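PDB 3C7T: ecdysteroid-phosphate phosphatase from Bombyx mori, which hydrolyses phosphorylated ecdysteroids, above all ecdysone 22-phosphate, to release the active hormone, and also acts as a protein tyrosine phosphatase. Local coordinates for residues G13-V24 against Y54-G64. Residues are numbered along the deposited sequence; the frame is centred on the assembly and turned at random.
Sequences GERVDLTYGPWV and YVKDTPLTRLG. With WO4 (tungstate(VI)ion), chain E.
Thr61 sets its hydroxyl across the end of Glu14: OG1 donates to OE1 at 2.6 Å, on the lone pair away from OE2, and also takes Gly64 N as N-cap of helix 62-77. Glu14 gets there with CG anti to its backbone N (chi1 180°); Asn39 holds OE1 as well, and Ser251 of the second subunit holds OE2. In this buried, close-packed part a single beta bridge at Arg15 and Leu60 knits the backbones, Thr61 N to Glu14 O at 3.1 Å and Val16 N to Pro59 O at 3.0 Å. In this C-terminal histidine phosphatase (PGM-like) domain, the loop leaving strand 5-11 just past the phosphohistidine His12 is braced here beside the pocket. Arg15 NH1 donates to tungstate O3 (2.7 Å), while NE and NH2 grip Asp17 side-on, one carboxylate oxygen each. A methionine in its place would probably cost the anion one of its donors and leave the Asp17 carboxylate without its cationic mate. Thr58 OG1 accepts from Asp17 N (3.0 Å), its methyl lying against both Arg15 and Asp17. Toward Val55 the contact opens to solvent: water bridges Trp23 NE1 to Tyr54 O, and Val24 CG2 meets exposed Val55 CG2 at 3.6 Å.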
loop_
_atom_site.group_PDB
_atom_site.type_symbol
_atom_site.label_atom_id
_atom_site.label_comp_id
_atom_site.label_asym_id
_atom_site.label_seq_id
_atom_site.Cartn_x
_atom_site.Cartn_y
_atom_site.Cartn_z
ATOM N N GLY A 13 -5.460 -9.943 -2.562
ATOM C CA GLY A 13 -5.082 -8.772 -1.790
ATOM C C GLY A 13 -6.303 -8.115 -1.164
ATOM O O GLY A 13 -7.415 -8.657 -1.209
ATOM N N GLU A 14 -6.086 -6.936 -0.583
ATOM C CA GLU A 14 -7.125 -6.168 0.131
ATOM C C GLU A 14 -8.359 -5.905 -0.728
ATOM O O GLU A 14 -8.240 -5.444 -1.862
ATOM C CB GLU A 14 -6.536 -4.823 0.592
ATOM C CG GLU A 14 -7.524 -3.927 1.342
ATOM C CD GLU A 14 -6.908 -2.620 1.810
ATOM O OE1 GLU A 14 -6.705 -1.691 0.984
ATOM O OE2 GLU A 14 -6.656 -2.513 3.032
ATOM N N ARG A 15 -9.543 -6.195 -0.172
ATOM C CA ARG A 15 -10.811 -6.060 -0.911
ATOM C C ARG A 15 -11.465 -4.692 -0.716
ATOM O O ARG A 15 -11.538 -4.189 0.424
ATOM C CB ARG A 15 -11.804 -7.123 -0.395
ATOM C CG ARG A 15 -11.473 -8.532 -0.864
ATOM C CD ARG A 15 -12.256 -9.548 -0.087
ATOM N NE ARG A 15 -13.716 -9.468 -0.275
ATOM C CZ ARG A 15 -14.559 -10.470 0.006
ATOM N NH1 ARG A 15 -14.098 -11.615 0.491
ATOM N NH2 ARG A 15 -15.877 -10.338 -0.205
ATOM N N VAL A 16 -12.027 -4.121 -1.789
ATOM C CA VAL A 16 -12.768 -2.870 -1.633
ATOM C C VAL A 16 -13.933 -3.047 -0.633
ATOM O O VAL A 16 -14.133 -2.228 0.251
ATOM C CB VAL A 16 -13.345 -2.346 -2.989
ATOM C CG1 VAL A 16 -14.295 -1.168 -2.748
ATOM C CG2 VAL A 16 -12.190 -1.926 -3.927
ATOM N N ASP A 17 -14.724 -4.101 -0.802
ATOM C CA ASP A 17 -15.963 -4.272 0.007
ATOM C C ASP A 17 -15.701 -4.454 1.509
ATOM O O ASP A 17 -16.577 -4.146 2.337
ATOM C CB ASP A 17 -16.871 -5.369 -0.580
ATOM C CG ASP A 17 -16.277 -6.767 -0.492
ATOM O OD1 ASP A 17 -15.089 -6.953 -0.161
ATOM O OD2 ASP A 17 -17.010 -7.740 -0.807
ATOM N N LEU A 18 -14.499 -4.909 1.866
ATOM C CA LEU A 18 -14.171 -5.086 3.287
ATOM C C LEU A 18 -13.475 -3.869 3.886
ATOM O O LEU A 18 -13.354 -3.756 5.126
ATOM C CB LEU A 18 -13.290 -6.326 3.502
ATOM C CG LEU A 18 -13.906 -7.677 3.106
ATOM C CD1 LEU A 18 -13.010 -8.872 3.504
ATOM C CD2 LEU A 18 -15.339 -7.821 3.670
ATOM N N THR A 19 -13.004 -2.983 3.016
ATOM C CA THR A 19 -12.300 -1.773 3.429
ATOM C C THR A 19 -13.229 -0.577 3.559
ATOM O O THR A 19 -12.977 0.311 4.378
ATOM C CB THR A 19 -11.192 -1.445 2.390
ATOM O OG1 THR A 19 -10.302 -2.559 2.313
ATOM C CG2 THR A 19 -10.408 -0.175 2.757
ATOM N N TYR A 20 -14.296 -0.569 2.752
ATOM C CA TYR A 20 -15.272 0.521 2.724
ATOM C C TYR A 20 -16.660 0.038 3.118
ATOM O O TYR A 20 -16.872 -1.130 3.322
ATOM C CB TYR A 20 -15.358 1.107 1.312
ATOM C CG TYR A 20 -14.028 1.662 0.816
ATOM C CD1 TYR A 20 -13.074 0.820 0.240
ATOM C CD2 TYR A 20 -13.734 3.022 0.936
ATOM C CE1 TYR A 20 -11.827 1.324 -0.217
ATOM C CE2 TYR A 20 -12.493 3.529 0.479
ATOM C CZ TYR A 20 -11.564 2.679 -0.089
ATOM O OH TYR A 20 -10.351 3.195 -0.541
ATOM N N GLY A 21 -17.590 0.967 3.229
ATOM C CA GLY A 21 -18.994 0.639 3.474
ATOM C C GLY A 21 -19.757 0.535 2.155
ATOM O O GLY A 21 -19.364 -0.250 1.280
ATOM N N PRO A 22 -20.851 1.314 2.004
ATOM C CA PRO A 22 -21.681 1.221 0.783
ATOM C C PRO A 22 -21.028 1.924 -0.418
ATOM O O PRO A 22 -21.535 2.926 -0.928
ATOM C CB PRO A 22 -23.002 1.888 1.205
ATOM C CG PRO A 22 -22.609 2.854 2.256
ATOM C CD PRO A 22 -21.394 2.293 2.966
ATOM N N TRP A 23 -19.900 1.392 -0.884
ATOM C CA TRP A 23 -19.070 2.128 -1.846
ATOM C C TRP A 23 -19.717 2.286 -3.224
ATOM O O TRP A 23 -19.529 3.323 -3.871
ATOM C CB TRP A 23 -17.640 1.517 -1.953
ATOM C CG TRP A 23 -17.614 0.228 -2.641
ATOM C CD1 TRP A 23 -17.936 -0.997 -2.112
ATOM C CD2 TRP A 23 -17.253 -0.002 -4.011
ATOM N NE1 TRP A 23 -17.810 -1.973 -3.079
ATOM C CE2 TRP A 23 -17.379 -1.394 -4.248
ATOM C CE3 TRP A 23 -16.818 0.831 -5.062
ATOM C CZ2 TRP A 23 -17.101 -1.982 -5.505
ATOM C CZ3 TRP A 23 -16.521 0.230 -6.327
ATOM C CH2 TRP A 23 -16.661 -1.159 -6.520
ATOM N N VAL A 24 -20.534 1.313 -3.635
ATOM C CA VAL A 24 -21.180 1.373 -4.955
ATOM C C VAL A 24 -22.204 2.526 -5.030
ATOM O O VAL A 24 -22.039 3.416 -5.871
ATOM C CB VAL A 24 -21.726 -0.015 -5.415
ATOM C CG1 VAL A 24 -22.579 0.126 -6.683
ATOM C CG2 VAL A 24 -20.563 -0.981 -5.631
ATOM N N TYR A 54 -20.467 -5.429 -9.429
ATOM C CA TYR A 54 -19.367 -5.002 -8.535
ATOM C C TYR A 54 -19.728 -5.090 -7.060
ATOM O O TYR A 54 -18.838 -5.288 -6.224
ATOM C CB TYR A 54 -18.839 -3.604 -8.881
ATOM C CG TYR A 54 -17.957 -3.602 -10.117
ATOM C CD1 TYR A 54 -16.729 -4.283 -10.118
ATOM C CD2 TYR A 54 -18.343 -2.926 -11.289
ATOM C CE1 TYR A 54 -15.912 -4.297 -11.239
ATOM C CE2 TYR A 54 -17.510 -2.928 -12.430
ATOM C CZ TYR A 54 -16.303 -3.618 -12.389
ATOM O OH TYR A 54 -15.462 -3.648 -13.473
ATOM N N VAL A 55 -21.007 -4.917 -6.732
ATOM C CA VAL A 55 -21.475 -5.203 -5.356
ATOM C C VAL A 55 -21.195 -6.674 -5.010
ATOM O O VAL A 55 -20.643 -6.985 -3.954
ATOM C CB VAL A 55 -22.976 -4.875 -5.169
ATOM C CG1 VAL A 55 -23.449 -5.291 -3.796
ATOM C CG2 VAL A 55 -23.228 -3.407 -5.371
ATOM N N LYS A 56 -21.559 -7.573 -5.914
ATOM C CA LYS A 56 -21.399 -9.024 -5.706
ATOM C C LYS A 56 -19.969 -9.543 -5.847
ATOM O O LYS A 56 -19.636 -10.627 -5.332
ATOM C CB LYS A 56 -22.289 -9.782 -6.696
ATOM C CG LYS A 56 -23.779 -9.572 -6.471
ATOM C CD LYS A 56 -24.609 -10.052 -7.641
ATOM C CE LYS A 56 -26.066 -10.063 -7.242
ATOM N NZ LYS A 56 -26.961 -9.566 -8.330
ATOM N N ASP A 57 -19.134 -8.796 -6.559
ATOM C CA ASP A 57 -17.831 -9.304 -6.999
ATOM C C ASP A 57 -16.827 -8.158 -6.902
ATOM O O ASP A 57 -16.471 -7.534 -7.901
ATOM C CB ASP A 57 -17.957 -9.884 -8.433
ATOM C CG ASP A 57 -16.660 -10.559 -8.943
ATOM O OD1 ASP A 57 -15.895 -11.155 -8.118
ATOM O OD2 ASP A 57 -16.433 -10.496 -10.182
ATOM N N THR A 58 -16.393 -7.890 -5.668
ATOM C CA THR A 58 -15.551 -6.716 -5.346
ATOM C C THR A 58 -14.205 -6.636 -6.094
ATOM O O THR A 58 -13.560 -7.662 -6.326
ATOM C CB THR A 58 -15.297 -6.667 -3.827
ATOM O OG1 THR A 58 -14.728 -5.398 -3.476
ATOM C CG2 THR A 58 -14.383 -7.824 -3.400
ATOM N N PRO A 59 -13.784 -5.422 -6.499
ATOM C CA PRO A 59 -12.403 -5.203 -6.972
ATOM C C PRO A 59 -11.433 -5.251 -5.788
ATOM O O PRO A 59 -11.863 -5.154 -4.630
ATOM C CB PRO A 59 -12.438 -3.758 -7.473
ATOM C CG PRO A 59 -13.881 -3.407 -7.638
ATOM C CD PRO A 59 -14.598 -4.199 -6.588
ATOM N N LEU A 60 -10.135 -5.357 -6.079
ATOM C CA LEU A 60 -9.112 -4.995 -5.079
ATOM C C LEU A 60 -9.041 -3.488 -4.925
ATOM O O LEU A 60 -9.307 -2.759 -5.870
ATOM C CB LEU A 60 -7.727 -5.449 -5.538
ATOM C CG LEU A 60 -7.420 -6.923 -5.775
ATOM C CD1 LEU A 60 -5.968 -7.034 -6.233
ATOM C CD2 LEU A 60 -7.666 -7.727 -4.471
ATOM N N THR A 61 -8.608 -3.043 -3.746
ATOM C CA THR A 61 -8.223 -1.647 -3.512
ATOM C C THR A 61 -6.886 -1.420 -4.233
ATOM O O THR A 61 -6.252 -2.390 -4.695
ATOM C CB THR A 61 -7.993 -1.396 -2.020
ATOM O OG1 THR A 61 -7.001 -2.300 -1.544
ATOM C CG2 THR A 61 -9.324 -1.624 -1.254
ATOM N N ARG A 62 -6.463 -0.157 -4.312
ATOM C CA ARG A 62 -5.102 0.174 -4.793
ATOM C C ARG A 62 -4.059 -0.575 -3.974
ATOM O O ARG A 62 -3.109 -1.135 -4.540
ATOM C CB ARG A 62 -4.848 1.693 -4.788
ATOM C CG ARG A 62 -5.697 2.518 -5.799
ATOM C CD ARG A 62 -5.424 2.158 -7.258
ATOM N NE ARG A 62 -4.020 2.377 -7.635
ATOM C CZ ARG A 62 -3.506 3.532 -8.048
ATOM N NH1 ARG A 62 -4.256 4.614 -8.110
ATOM N NH2 ARG A 62 -2.206 3.610 -8.363
ATOM N N LEU A 63 -4.240 -0.608 -2.656
ATOM C CA LEU A 63 -3.310 -1.301 -1.777
ATOM C C LEU A 63 -3.306 -2.791 -2.128
ATOM O O LEU A 63 -2.273 -3.435 -2.094
ATOM C CB LEU A 63 -3.714 -1.126 -0.319
ATOM C CG LEU A 63 -2.842 -1.864 0.691
ATOM C CD1 LEU A 63 -1.333 -1.699 0.383
ATOM C CD2 LEU A 63 -3.195 -1.437 2.099
ATOM N N GLY A 64 -4.474 -3.348 -2.429
ATOM C CA GLY A 64 -4.560 -4.785 -2.766
ATOM C C GLY A 64 -3.731 -5.161 -3.983
ATOM O O GLY A 64 -3.040 -6.174 -3.984
HETATM W W WO4 E . -11.401 -14.214 0.790
HETATM O O1 WO4 E . -9.794 -15.188 1.241
HETATM O O2 WO4 E . -12.690 -15.278 1.867
HETATM O O3 WO4 E . -11.718 -12.389 1.506
HETATM O O4 WO4 E . -12.104 -14.440 -1.030
HETATM O O HOH W 1 -17.668 -9.049 -3.402
HETATM O O HOH W 2 -18.299 -4.729 -3.615
#